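Local coordinates for poly-beta-1,6-N-acetyl-D-glucosamine export protein (Escherichia coli, PDB 4Y25) that exports the biofilm polysaccharide poly-beta-1,6-N-acetyl-D-glucosamine across the outer membrane, here represented by its C-terminal membrane beta-barrel domain, at residues S114-L119 / N135-Y140; N130-N135 / F160-Q165; N164-V169 / Y192-T197; D249-L254 / K276-G281. All blocks are in the same frame, centred on the assembly; numbering follows the deposited sequence.

Contact 1: residues S114-L119 / N135-Y140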
loop_
_atom_site.group_PDB
_atom_site.type_symbol
_atom_site.label_atom_id
_atom_site.label_comp_id
_atom_site.label_asym_id
_atom_site.label_seq_id
_atom_site.Cartn_x
_atom_site.Cartn_y
_atom_site.Cartn_z
ATOM N N SER A 114 -10.273 2.745 10.136
ATOM C CA SER A 114 -11.170 3.472 9.246
ATOM C C SER A 114 -10.364 4.441 8.388
ATOM O O SER A 114 -9.281 4.873 8.788
ATOM C CB SER A 114 -12.235 4.221 10.056
ATOM O OG SER A 114 -13.251 4.748 9.222
ATOM N N GLN A 115 -10.880 4.785 7.211
ATOM C CA GLN A 115 -10.151 5.684 6.322
ATOM C C GLN A 115 -11.035 6.338 5.259
ATOM O O GLN A 115 -11.625 5.660 4.416
ATOM C CB GLN A 115 -9.002 4.927 5.651
ATOM C CG GLN A 115 -8.011 5.812 4.918
ATOM C CD GLN A 115 -6.589 5.293 5.018
ATOM O OE1 GLN A 115 -6.345 4.210 5.550
ATOM N NE2 GLN A 115 -5.640 6.067 4.506
ATOM N N LEU A 116 -11.114 7.666 5.316
ATOM C CA LEU A 116 -11.821 8.468 4.319
ATOM C C LEU A 116 -10.854 9.237 3.438
ATOM O O LEU A 116 -9.887 9.815 3.934
ATOM C CB LEU A 116 -12.758 9.464 4.987
ATOM C CG LEU A 116 -13.996 8.934 5.680
ATOM C CD1 LEU A 116 -14.721 10.118 6.265
ATOM C CD2 LEU A 116 -14.845 8.200 4.668
ATOM N N GLU A 117 -11.112 9.260 2.133
ATOM C CA GLU A 117 -10.229 9.981 1.223
ATOM C C GLU A 117 -10.953 10.742 0.111
ATOM O O GLU A 117 -11.939 10.273 -0.459
ATOM C CB GLU A 117 -9.204 9.020 0.590
ATOM C CG GLU A 117 -8.908 7.755 1.394
ATOM C CD GLU A 117 -7.553 7.147 1.075
ATOM O OE1 GLU A 117 -6.942 7.538 0.058
ATOM O OE2 GLU A 117 -7.096 6.279 1.848
ATOM N N ARG A 118 -10.447 11.941 -0.157
ATOM C CA ARG A 118 -10.688 12.660 -1.400
ATOM C C ARG A 118 -9.365 13.344 -1.755
ATOM O O ARG A 118 -8.707 13.882 -0.876
ATOM C CB ARG A 118 -11.837 13.673 -1.260
ATOM C CG ARG A 118 -11.457 14.988 -0.581
ATOM C CD ARG A 118 -12.454 16.113 -0.834
ATOM N NE ARG A 118 -12.463 17.075 0.267
ATOM C CZ ARG A 118 -13.052 18.266 0.221
ATOM N NH1 ARG A 118 -13.684 18.656 -0.878
ATOM N NH2 ARG A 118 -13.005 19.072 1.274
ATOM N N LEU A 119 -8.895 13.221 -2.993
ATOM C CA LEU A 119 -9.348 12.203 -3.923
ATOM C C LEU A 119 -8.701 10.884 -3.514
ATOM O O LEU A 119 -7.673 10.879 -2.836
ATOM C CB LEU A 119 -8.974 12.560 -5.364
ATOM C CG LEU A 119 -9.192 13.988 -5.869
ATOM C CD1 LEU A 119 -7.999 14.881 -5.545
ATOM C CD2 LEU A 119 -9.445 13.976 -7.364
ATOM N N ASN A 135 -13.860 9.517 -4.688
ATOM C CA ASN A 135 -13.846 9.588 -3.230
ATOM C C ASN A 135 -14.191 8.220 -2.648
ATOM O O ASN A 135 -15.002 7.491 -3.217
ATOM C CB ASN A 135 -14.823 10.650 -2.723
ATOM C CG ASN A 135 -14.562 12.019 -3.321
ATOM O OD1 ASN A 135 -13.433 12.345 -3.691
ATOM N ND2 ASN A 135 -15.607 12.834 -3.413
ATOM N N SER A 136 -13.582 7.866 -1.520
ATOM C CA SER A 136 -13.715 6.503 -1.016
ATOM C C SER A 136 -13.862 6.401 0.498
ATOM O O SER A 136 -13.727 7.387 1.224
ATOM C CB SER A 136 -12.508 5.668 -1.450
ATOM O OG SER A 136 -11.322 6.128 -0.820
ATOM N N ALA A 137 -14.132 5.182 0.957
ATOM C CA ALA A 137 -14.207 4.873 2.378
ATOM C C ALA A 137 -13.654 3.473 2.638
ATOM O O ALA A 137 -14.170 2.487 2.113
ATOM C CB ALA A 137 -15.638 4.983 2.873
ATOM N N GLN A 138 -12.596 3.390 3.438
ATOM C CA GLN A 138 -12.000 2.103 3.777
ATOM C C GLN A 138 -12.309 1.711 5.216
ATOM O O GLN A 138 -12.466 2.570 6.083
ATOM C CB GLN A 138 -10.481 2.126 3.576
ATOM C CG GLN A 138 -10.013 2.511 2.182
ATOM C CD GLN A 138 -8.513 2.348 2.016
ATOM O OE1 GLN A 138 -7.843 1.768 2.871
ATOM N NE2 GLN A 138 -7.979 2.864 0.915
ATOM N N ALA A 139 -12.392 0.408 5.458
ATOM C CA ALA A 139 -12.483 -0.121 6.812
ATOM C C ALA A 139 -11.769 -1.464 6.888
ATOM O O ALA A 139 -11.739 -2.208 5.906
ATOM C CB ALA A 139 -13.932 -0.259 7.240
ATOM N N TYR A 140 -11.184 -1.772 8.042
ATOM C CA TYR A 140 -10.564 -3.079 8.226
ATOM C C TYR A 140 -10.601 -3.566 9.671
ATOM O O TYR A 140 -10.729 -2.778 10.608
ATOM C CB TYR A 140 -9.117 -3.066 7.724
ATOM C CG TYR A 140 -8.166 -2.171 8.490
ATOM C CD1 TYR A 140 -7.525 -2.622 9.640
ATOM C CD2 TYR A 140 -7.878 -0.888 8.043
ATOM C CE1 TYR A 140 -6.644 -1.811 10.335
ATOM C CE2 TYR A 140 -6.997 -0.072 8.729
ATOM C CZ TYR A 140 -6.383 -0.538 9.873
ATOM O OH TYR A 140 -5.504 0.274 10.558
#
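Ser-114 turns its CA to Gln-138 O, 3.5 Å away, in a CA-H...O contact, where strands 110-118 and 134-144 run antiparallel as neighbours in the wall of the 16-stranded beta-barrel. Gln-115 is paired with Gln-138 by two backbone bonds: Gln-138 N reaches Gln-115 O at 2.7 Å and nearly straight (177°), while the return bond from Gln-115 N to Gln-138 O, 2.9 Å, is more bent. Both glutamines face the barrel interior, a polar surface consistent with a channel for a sugar polymer. They lie side by side, CB to CB 3.8 Å, with their amide planes 34° apart. Leu-116 turns to the outer surface with Ala-137; its CD2 packs on Ala-137 CB at 3.8 Å, and apolar side chains suit a wall embedded in lipid. Glu-117 returns to the inner face. Its backbone pairs with Ser-136, the bond from Ser-136 N to Glu-117 O measuring 3.1 Å and the reverse one being weak. Gln-138 CG lies opposite its own carbonyl carbon (chi1 -56°), and the extended chain carries the amide to the Glu-117 carboxylate. The two groups meet at a slant, OE2 of Glu-117 3.6 Å from NE2 of Gln-138, without a hydrogen bond. Ser-136, small enough to sit beside the glutamate stem, spends its hydroxyl on a hydrogen bond with Ser-120 OG. Towards Glu-117 this same OG makes a packing contact, 3.7 Å from Glu-117 CG.

Contact 2: residues N130-N135 / F160-Q165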
loop_
_atom_site.group_PDB
_atom_site.type_symbol
_atom_site.label_atom_id
_atom_site.label_comp_id
_atom_site.label_asym_id
_atom_site.label_seq_id
_atom_site.Cartn_x
_atom_site.Cartn_y
_atom_site.Cartn_z
ATOM N N ASN A 130 -9.146 11.612 -18.491
ATOM C CA ASN A 130 -10.430 12.145 -18.890
ATOM C C ASN A 130 -11.033 12.847 -17.678
ATOM O O ASN A 130 -12.215 13.188 -17.647
ATOM C CB ASN A 130 -11.310 11.011 -19.401
ATOM C CG ASN A 130 -10.584 10.140 -20.415
ATOM O OD1 ASN A 130 -10.067 10.635 -21.416
ATOM N ND2 ASN A 130 -10.495 8.846 -20.131
ATOM N N GLY A 131 -10.188 13.043 -16.670
ATOM C CA GLY A 131 -10.560 13.732 -15.449
ATOM C C GLY A 131 -11.463 12.950 -14.513
ATOM O O GLY A 131 -12.418 13.508 -13.977
ATOM N N VAL A 132 -11.171 11.669 -14.304
ATOM C CA VAL A 132 -11.993 10.857 -13.411
ATOM C C VAL A 132 -11.617 11.072 -11.947
ATOM O O VAL A 132 -10.525 10.713 -11.501
ATOM C CB VAL A 132 -11.898 9.357 -13.746
ATOM C CG1 VAL A 132 -12.552 8.529 -12.650
ATOM C CG2 VAL A 132 -12.568 9.076 -15.080
ATOM N N THR A 133 -12.550 11.668 -11.213
ATOM C CA THR A 133 -12.383 11.975 -9.799
ATOM C C THR A 133 -12.997 10.859 -8.953
ATOM O O THR A 133 -13.988 10.249 -9.355
ATOM C CB THR A 133 -13.038 13.335 -9.459
ATOM O OG1 THR A 133 -12.402 14.375 -10.214
ATOM C CG2 THR A 133 -12.934 13.656 -7.975
ATOM N N GLY A 134 -12.406 10.583 -7.794
ATOM C CA GLY A 134 -12.925 9.552 -6.915
ATOM C C GLY A 134 -12.808 9.848 -5.431
ATOM O O GLY A 134 -11.796 10.367 -4.966
ATOM N N ASN A 135 -13.860 9.517 -4.688
ATOM C CA ASN A 135 -13.846 9.588 -3.230
ATOM C C ASN A 135 -14.191 8.220 -2.648
ATOM O O ASN A 135 -15.002 7.491 -3.217
ATOM C CB ASN A 135 -14.823 10.650 -2.723
ATOM C CG ASN A 135 -14.562 12.019 -3.321
ATOM O OD1 ASN A 135 -13.433 12.345 -3.691
ATOM N ND2 ASN A 135 -15.607 12.834 -3.413
ATOM N N PHE A 160 -16.654 6.881 -8.320
ATOM C CA PHE A 160 -15.949 7.581 -9.392
ATOM C C PHE A 160 -16.803 8.722 -9.936
ATOM O O PHE A 160 -18.025 8.711 -9.794
ATOM C CB PHE A 160 -15.587 6.617 -10.527
ATOM C CG PHE A 160 -14.518 5.614 -10.176
ATOM C CD1 PHE A 160 -14.697 4.715 -9.135
ATOM C CD2 PHE A 160 -13.347 5.548 -10.914
ATOM C CE1 PHE A 160 -13.719 3.789 -8.824
ATOM C CE2 PHE A 160 -12.367 4.623 -10.608
ATOM C CZ PHE A 160 -12.553 3.743 -9.563
ATOM N N SER A 161 -16.165 9.697 -10.579
ATOM C CA SER A 161 -16.888 10.838 -11.136
ATOM C C SER A 161 -17.548 10.501 -12.474
ATOM O O SER A 161 -18.013 11.393 -13.185
ATOM C CB SER A 161 -15.955 12.039 -11.308
ATOM O OG SER A 161 -14.966 11.783 -12.290
ATOM N N ASP A 162 -17.585 9.215 -12.812
ATOM C CA ASP A 162 -18.262 8.761 -14.022
ATOM C C ASP A 162 -19.301 7.691 -13.687
ATOM O O ASP A 162 -19.497 6.740 -14.448
ATOM C CB ASP A 162 -17.247 8.240 -15.049
ATOM C CG ASP A 162 -16.567 6.950 -14.615
ATOM O OD1 ASP A 162 -16.616 6.617 -13.414
ATOM O OD2 ASP A 162 -15.975 6.271 -15.479
ATOM N N SER A 163 -19.937 7.858 -12.528
ATOM C CA SER A 163 -21.035 7.008 -12.057
ATOM C C SER A 163 -20.602 5.605 -11.624
ATOM O O SER A 163 -21.401 4.858 -11.059
ATOM C CB SER A 163 -22.127 6.896 -13.129
ATOM O OG SER A 163 -23.152 6.006 -12.722
ATOM N N ASN A 164 -19.347 5.246 -11.875
ATOM C CA ASN A 164 -18.862 3.925 -11.492
ATOM C C ASN A 164 -18.578 3.829 -10.002
ATOM O O ASN A 164 -17.910 4.692 -9.435
ATOM C CB ASN A 164 -17.597 3.562 -12.271
ATOM C CG ASN A 164 -17.122 2.146 -11.982
ATOM O OD1 ASN A 164 -17.635 1.179 -12.546
ATOM N ND2 ASN A 164 -16.140 2.019 -11.096
ATOM N N GLN A 165 -19.089 2.782 -9.364
ATOM C CA GLN A 165 -18.750 2.535 -7.972
ATOM C C GLN A 165 -18.050 1.192 -7.808
ATOM O O GLN A 165 -18.557 0.150 -8.224
ATOM C CB GLN A 165 -19.988 2.609 -7.068
ATOM C CG GLN A 165 -21.308 2.250 -7.718
ATOM C CD GLN A 165 -22.435 2.175 -6.702
ATOM O OE1 GLN A 165 -22.593 3.069 -5.868
ATOM N NE2 GLN A 165 -23.224 1.109 -6.766
#
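Ser-161 OG accepts a hydrogen bond from Thr-133 N at 2.6 Å, with an angle of 160° at the hydrogen, and so ties two loops together at the rim of the beta-barrel where strands 134-144 and 149-160 meet. The hydroxyl gets there because OG sits between the backbone N and the carbonyl carbon of its own residue (chi1 66°). Serine suits the site: it is short, and its oxygen can receive a backbone N-H beyond the end of the regular pairing. The return bond, Ser-161 N to Thr-133 O, is bent and weak. One step further into the sheet, Gly-134 and Phe-160 make a non-hydrogen-bonded antiparallel pair with CA atoms 4.4 Å apart. Val-132 brings CG1 to the edge of the Phe-160 ring, 3.5 Å from CD2. Asn-164 ND2 lies over one face of that ring, 3.6 Å above its plane and offset towards the rim, and the ring of Tyr-203 meets Phe-160 with its plane parallel. Tyr-203 OH is also hydrogen-bonded to Asp-162 OD2. The turn after Phe-160 is closed by its own backbone, with Phe-160 N giving a hydrogen bond to Asn-164 O at 2.8 Å.

Contact 3: residues N164-V169 / Y192-T197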
loop_
_atom_site.group_PDB
_atom_site.type_symbol
_atom_site.label_atom_id
_atom_site.label_comp_id
_atom_site.label_asym_id
_atom_site.label_seq_id
_atom_site.Cartn_x
_atom_site.Cartn_y
_atom_site.Cartn_z
ATOM N N ASN A 164 -19.347 5.246 -11.875
ATOM C CA ASN A 164 -18.862 3.925 -11.492
ATOM C C ASN A 164 -18.578 3.829 -10.002
ATOM O O ASN A 164 -17.910 4.692 -9.435
ATOM C CB ASN A 164 -17.597 3.562 -12.271
ATOM C CG ASN A 164 -17.122 2.146 -11.982
ATOM O OD1 ASN A 164 -17.635 1.179 -12.546
ATOM N ND2 ASN A 164 -16.140 2.019 -11.096
ATOM N N GLN A 165 -19.089 2.782 -9.364
ATOM C CA GLN A 165 -18.750 2.535 -7.972
ATOM C C GLN A 165 -18.050 1.192 -7.808
ATOM O O GLN A 165 -18.557 0.150 -8.224
ATOM C CB GLN A 165 -19.988 2.609 -7.068
ATOM C CG GLN A 165 -21.308 2.250 -7.718
ATOM C CD GLN A 165 -22.435 2.175 -6.702
ATOM O OE1 GLN A 165 -22.593 3.069 -5.868
ATOM N NE2 GLN A 165 -23.224 1.109 -6.766
ATOM N N ARG A 166 -16.874 1.242 -7.196
ATOM C CA ARG A 166 -16.054 0.062 -6.975
ATOM C C ARG A 166 -16.101 -0.381 -5.520
ATOM O O ARG A 166 -15.719 0.370 -4.622
ATOM C CB ARG A 166 -14.608 0.342 -7.386
ATOM C CG ARG A 166 -13.651 -0.804 -7.123
ATOM C CD ARG A 166 -12.278 -0.497 -7.689
ATOM N NE ARG A 166 -12.325 -0.277 -9.130
ATOM C CZ ARG A 166 -11.275 0.068 -9.867
ATOM N NH1 ARG A 166 -10.090 0.236 -9.296
ATOM N NH2 ARG A 166 -11.411 0.247 -11.174
ATOM N N HIS A 167 -16.576 -1.600 -5.287
ATOM C CA HIS A 167 -16.547 -2.177 -3.951
ATOM C C HIS A 167 -15.483 -3.266 -3.894
ATOM O O HIS A 167 -15.639 -4.331 -4.486
ATOM C CB HIS A 167 -17.916 -2.745 -3.563
ATOM C CG HIS A 167 -19.072 -1.927 -4.047
ATOM N ND1 HIS A 167 -19.585 -2.045 -5.322
ATOM C CD2 HIS A 167 -19.817 -0.978 -3.432
ATOM C CE1 HIS A 167 -20.595 -1.207 -5.469
ATOM N NE2 HIS A 167 -20.756 -0.546 -4.335
ATOM N N GLU A 168 -14.391 -2.984 -3.192
ATOM C CA GLU A 168 -13.311 -3.949 -3.045
ATOM C C GLU A 168 -13.364 -4.609 -1.674
ATOM O O GLU A 168 -13.741 -3.977 -0.689
ATOM C CB GLU A 168 -11.954 -3.277 -3.253
ATOM C CG GLU A 168 -11.763 -2.676 -4.633
ATOM C CD GLU A 168 -10.434 -1.961 -4.775
ATOM O OE1 GLU A 168 -9.397 -2.647 -4.897
ATOM O OE2 GLU A 168 -10.424 -0.715 -4.769
ATOM N N VAL A 169 -13.006 -5.888 -1.617
ATOM C CA VAL A 169 -12.904 -6.611 -0.352
ATOM C C VAL A 169 -11.650 -7.479 -0.360
ATOM O O VAL A 169 -11.344 -8.128 -1.361
ATOM C CB VAL A 169 -14.137 -7.508 -0.084
ATOM C CG1 VAL A 169 -14.005 -8.206 1.261
ATOM C CG2 VAL A 169 -15.422 -6.701 -0.133
ATOM N N TYR A 192 -9.062 -11.708 -2.528
ATOM C CA TYR A 192 -9.432 -10.379 -2.994
ATOM C C TYR A 192 -10.671 -10.416 -3.880
ATOM O O TYR A 192 -10.831 -11.313 -4.708
ATOM C CB TYR A 192 -8.264 -9.738 -3.744
ATOM C CG TYR A 192 -8.575 -8.386 -4.348
ATOM C CD1 TYR A 192 -8.724 -7.260 -3.546
ATOM C CD2 TYR A 192 -8.706 -8.234 -5.723
ATOM C CE1 TYR A 192 -9.004 -6.021 -4.097
ATOM C CE2 TYR A 192 -8.984 -7.000 -6.283
ATOM C CZ TYR A 192 -9.132 -5.898 -5.467
ATOM O OH TYR A 192 -9.409 -4.673 -6.029
ATOM N N TYR A 193 -11.543 -9.430 -3.692
ATOM C CA TYR A 193 -12.775 -9.316 -4.461
ATOM C C TYR A 193 -12.972 -7.874 -4.916
ATOM O O TYR A 193 -12.820 -6.943 -4.127
ATOM C CB TYR A 193 -13.969 -9.791 -3.626
ATOM C CG TYR A 193 -15.313 -9.696 -4.317
ATOM C CD1 TYR A 193 -15.699 -10.636 -5.265
ATOM C CD2 TYR A 193 -16.205 -8.679 -4.005
ATOM C CE1 TYR A 193 -16.932 -10.557 -5.892
ATOM C CE2 TYR A 193 -17.438 -8.591 -4.625
ATOM C CZ TYR A 193 -17.797 -9.530 -5.566
ATOM O OH TYR A 193 -19.025 -9.440 -6.182
ATOM N N GLU A 194 -13.295 -7.692 -6.192
ATOM C CA GLU A 194 -13.540 -6.363 -6.742
ATOM C C GLU A 194 -14.734 -6.371 -7.691
ATOM O O GLU A 194 -14.820 -7.209 -8.589
ATOM C CB GLU A 194 -12.300 -5.837 -7.472
ATOM C CG GLU A 194 -12.517 -4.497 -8.172
ATOM C CD GLU A 194 -11.334 -4.076 -9.026
ATOM O OE1 GLU A 194 -10.285 -4.755 -8.977
ATOM O OE2 GLU A 194 -11.455 -3.066 -9.753
ATOM N N GLN A 195 -15.652 -5.433 -7.484
ATOM C CA GLN A 195 -16.824 -5.309 -8.341
ATOM C C GLN A 195 -17.026 -3.861 -8.778
ATOM O O GLN A 195 -16.937 -2.940 -7.969
ATOM C CB GLN A 195 -18.070 -5.836 -7.623
ATOM C CG GLN A 195 -19.393 -5.373 -8.216
ATOM C CD GLN A 195 -20.131 -4.410 -7.308
ATOM O OE1 GLN A 195 -19.815 -4.291 -6.124
ATOM N NE2 GLN A 195 -21.119 -3.712 -7.859
ATOM N N ASN A 196 -17.286 -3.667 -10.068
ATOM C CA ASN A 196 -17.534 -2.336 -10.611
ATOM C C ASN A 196 -18.890 -2.261 -11.302
ATOM O O ASN A 196 -19.658 -3.224 -11.275
ATOM C CB ASN A 196 -16.424 -1.943 -11.583
ATOM C CG ASN A 196 -15.095 -1.733 -10.890
ATOM O OD1 ASN A 196 -14.837 -0.670 -10.328
ATOM N ND2 ASN A 196 -14.237 -2.748 -10.933
ATOM N N THR A 197 -19.191 -1.122 -11.921
ATOM C CA THR A 197 -20.500 -0.936 -12.541
ATOM C C THR A 197 -20.433 -0.420 -13.980
ATOM O O THR A 197 -21.097 -0.968 -14.861
ATOM C CB THR A 197 -21.383 0.022 -11.711
ATOM O OG1 THR A 197 -20.662 1.228 -11.433
ATOM C CG2 THR A 197 -21.783 -0.631 -10.398
#
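Glu-194 OE2 lies over one face of the Arg-166 guanidinium, 3.0 Å from NE, too far out of plane for an N-H to point at it, and the salt bridge is one of charge alone. At the edge, Arg-166 NE gives a hydrogen bond of 2.8 Å to Asn-196 OD1, in the guanidinium plane and on a lone pair of the amide oxygen; the bend at chi3 (-60°) brings NE there. The ring of Tyr-192 has Glu-168 OE1 and Glu-194 OE1 at its edge; its OH bonds to Glu-168 OE1, though the modelled length is too short to trust. All these groups line the inner face of the beta-barrel, on the hairpin of strands 165-179 and 183-195.

Asn-196 OD1 also accepts Asn-164 ND2 at 3.1 Å, while Asn-196 ND2 donates to Glu-194 OE2 at 3.0 Å and to Pro-206 O. Asparagine suits this junction, accepting at one end and donating at the other. Asn-164 OD1 receives Thr-197 N at 2.8 Å, as well as Glu-198 N and Asn-205 ND2. The threonine hydroxyl takes Gln-165 N at 3.0 Å. On the outer surface, Val-169 CB meets Tyr-193 CB at 4.2 Å.

Glu-168 and Glu-194 bring their OE1 atoms to 4.7 Å, with Arg-166 beside Glu-194 and Arg-122 in a long, weak ion pair with Glu-168. The proximity might favour protonating one glutamate, whereas the arginines would oppose this. Acidic side chains on the inner wall would be consistent with passage of a polymer that seems partly deacetylated, and so partly cationic.

Contact 4: residues D249-L254 / K276-G281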
loop_
_atom_site.group_PDB
_atom_site.type_symbol
_atom_site.label_atom_id
_atom_site.label_comp_id
_atom_site.label_asym_id
_atom_site.label_seq_id
_atom_site.Cartn_x
_atom_site.Cartn_y
_atom_site.Cartn_z
ATOM N N ASP A 249 -7.448 -17.860 -14.973
ATOM C CA ASP A 249 -6.092 -18.292 -15.274
ATOM C C ASP A 249 -5.237 -18.194 -14.012
ATOM O O ASP A 249 -5.738 -17.878 -12.933
ATOM C CB ASP A 249 -5.485 -17.467 -16.411
ATOM C CG ASP A 249 -4.548 -18.286 -17.284
ATOM O OD1 ASP A 249 -4.011 -19.304 -16.795
ATOM O OD2 ASP A 249 -4.351 -17.917 -18.460
ATOM N N VAL A 250 -3.946 -18.464 -14.157
ATOM C CA VAL A 250 -3.053 -18.596 -13.013
ATOM C C VAL A 250 -2.421 -17.258 -12.607
ATOM O O VAL A 250 -2.172 -16.391 -13.445
ATOM C CB VAL A 250 -1.946 -19.641 -13.315
ATOM C CG1 VAL A 250 -1.097 -19.200 -14.497
ATOM C CG2 VAL A 250 -1.081 -19.910 -12.088
ATOM N N VAL A 251 -2.190 -17.094 -11.308
ATOM C CA VAL A 251 -1.476 -15.935 -10.790
ATOM C C VAL A 251 -0.151 -16.368 -10.178
ATOM O O VAL A 251 -0.106 -17.280 -9.354
ATOM C CB VAL A 251 -2.300 -15.180 -9.728
ATOM C CG1 VAL A 251 -1.454 -14.108 -9.048
ATOM C CG2 VAL A 251 -3.526 -14.569 -10.357
ATOM N N THR A 252 0.928 -15.719 -10.590
ATOM C CA THR A 252 2.233 -15.997 -10.013
ATOM C C THR A 252 2.910 -14.690 -9.613
ATOM O O THR A 252 2.794 -13.679 -10.308
ATOM C CB THR A 252 3.128 -16.785 -10.991
ATOM O OG1 THR A 252 4.398 -17.041 -10.380
ATOM C CG2 THR A 252 3.339 -16.004 -12.274
ATOM N N GLN A 253 3.599 -14.702 -8.479
ATOM C CA GLN A 253 4.263 -13.494 -8.010
ATOM C C GLN A 253 5.547 -13.800 -7.250
ATOM O O GLN A 253 5.620 -14.752 -6.471
ATOM C CB GLN A 253 3.311 -12.671 -7.138
ATOM C CG GLN A 253 2.731 -13.422 -5.956
ATOM C CD GLN A 253 1.564 -12.689 -5.326
ATOM O OE1 GLN A 253 0.952 -11.822 -5.951
ATOM N NE2 GLN A 253 1.249 -13.037 -4.083
ATOM N N LEU A 254 6.564 -12.981 -7.502
ATOM C CA LEU A 254 7.863 -13.127 -6.862
ATOM C C LEU A 254 8.369 -11.778 -6.388
ATOM O O LEU A 254 8.140 -10.755 -7.034
ATOM C CB LEU A 254 8.880 -13.751 -7.818
ATOM C CG LEU A 254 8.672 -15.206 -8.240
ATOM C CD1 LEU A 254 9.504 -15.517 -9.474
ATOM C CD2 LEU A 254 9.027 -16.145 -7.101
ATOM N N LYS A 276 2.441 -11.867 -12.625
ATOM C CA LYS A 276 1.818 -12.187 -13.898
ATOM C C LYS A 276 0.421 -12.738 -13.652
ATOM O O LYS A 276 0.258 -13.862 -13.178
ATOM C CB LYS A 276 2.676 -13.189 -14.674
ATOM C CG LYS A 276 2.275 -13.391 -16.126
ATOM C CD LYS A 276 3.222 -14.375 -16.799
ATOM C CE LYS A 276 2.966 -14.488 -18.290
ATOM N NZ LYS A 276 3.894 -15.473 -18.914
ATOM N N ARG A 277 -0.585 -11.927 -13.956
ATOM C CA ARG A 277 -1.972 -12.326 -13.774
ATOM C C ARG A 277 -2.778 -11.966 -15.021
ATOM O O ARG A 277 -2.341 -11.146 -15.827
ATOM C CB ARG A 277 -2.562 -11.660 -12.523
ATOM C CG ARG A 277 -2.732 -10.156 -12.623
ATOM C CD ARG A 277 -3.357 -9.582 -11.357
ATOM N NE ARG A 277 -4.600 -10.258 -10.990
ATOM C CZ ARG A 277 -5.810 -9.872 -11.385
ATOM N NH1 ARG A 277 -5.949 -8.810 -12.167
ATOM N NH2 ARG A 277 -6.883 -10.549 -10.998
ATOM N N PRO A 278 -3.948 -12.595 -15.199
ATOM C CA PRO A 278 -4.778 -12.273 -16.365
ATOM C C PRO A 278 -5.561 -10.968 -16.222
ATOM O O PRO A 278 -6.136 -10.701 -15.170
ATOM C CB PRO A 278 -5.732 -13.466 -16.447
ATOM C CG PRO A 278 -5.822 -13.966 -15.048
ATOM C CD PRO A 278 -4.459 -13.767 -14.465
ATOM N N TYR A 279 -5.564 -10.166 -17.284
ATOM C CA TYR A 279 -6.424 -8.990 -17.377
ATOM C C TYR A 279 -7.267 -9.081 -18.647
ATOM O O TYR A 279 -6.736 -8.965 -19.753
ATOM C CB TYR A 279 -5.608 -7.695 -17.404
ATOM C CG TYR A 279 -4.621 -7.509 -16.271
ATOM C CD1 TYR A 279 -5.010 -6.923 -15.069
ATOM C CD2 TYR A 279 -3.292 -7.888 -16.417
ATOM C CE1 TYR A 279 -4.102 -6.734 -14.040
ATOM C CE2 TYR A 279 -2.378 -7.704 -15.395
ATOM C CZ TYR A 279 -2.787 -7.127 -14.210
ATOM O OH TYR A 279 -1.874 -6.949 -13.193
ATOM N N ASP A 280 -8.573 -9.282 -18.485
ATOM C CA ASP A 280 -9.491 -9.425 -19.618
ATOM C C ASP A 280 -9.035 -10.494 -20.607
ATOM O O ASP A 280 -9.021 -10.263 -21.816
ATOM C CB ASP A 280 -9.659 -8.092 -20.355
ATOM C CG ASP A 280 -10.510 -7.102 -19.589
ATOM O OD1 ASP A 280 -11.248 -7.529 -18.676
ATOM O OD2 ASP A 280 -10.448 -5.895 -19.909
ATOM N N GLY A 281 -8.662 -11.661 -20.095
ATOM C CA GLY A 281 -8.260 -12.755 -20.958
ATOM C C GLY A 281 -6.964 -13.419 -20.543
ATOM O O GLY A 281 -6.925 -14.159 -19.559
#
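Thr-252 and Lys-276 form a hydrogen-bonded antiparallel pair in the hairpin of strands 247-262 and 266-278 of the beta-barrel, with Lys-276 N to Thr-252 O at 3.0 Å and Thr-252 N to Lys-276 O at 3.3 Å. From there the strands part: the axes of the short segments 249-254 and 276-278 run at 156° to each other, and the CA atoms of Asp-249 and Pro-278 are already 6.3 Å apart. Pro-278 has no N-H to continue the pairing. Val-250 O instead accepts a hydrogen bond from Arg-283 NE, on the next strand.

On the inner face, Val-251 and Arg-277 run alongside each other into the barrel, and Val-251 CG2 packs on Arg-277 CB at 3.8 Å. The aliphatic base of the arginine thus packs along one side of the valine, while the charged end goes on to a salt bridge between NH2 and Asp-211, with Tyr-279 CE1 in plane at the guanidinium edge. The bend at chi3 (-53°) turns the chain out of a straight run before it reaches the guanidinium. On the outer face, Thr-252 CG2 touches Lys-276 CB at 3.8 Å. Beyond CB the lysine is fully extended and carries its ammonium away from the threonine, to the neighbourhood of the like-charged Arg-283. A beta-branched threonine suits the extended backbone here and offers a methyl to the lysine stem.

Where the strands diverge, Asp-249 CB rests against the proline ring at 3.8 Å from Pro-278 CG. The carboxylate of Asp-249 turns back on its own strand: Asp-249 OD1 accepts Val-250 N at 2.8 Å.

In the fold
All four contacts belong to one closed antiparallel barrel and lie towards the same end of it, probably the extracellular one. Contacts 1 and 2 share Asn-135 and have centres 15 Å apart; Leu-119 CD2 meets Thr-133 CG2 at 3.6 Å between them. Contact 2 passes directly into contact 3 through Asn-164 and Gln-165, and Phe-160 CE1 packs on Arg-166 CB at 3.8 Å. Arg-122 touches Gln-138 of contact 1 and makes a long, weak ion pair with Glu-168 of contact 3. Contact 4 stands apart, its nearest atoms about 6 Å from contact 3, but Asp-211 links them, its backbone hydrogen-bonded to that of Tyr-192 and its carboxylate salt-bridged to Arg-277.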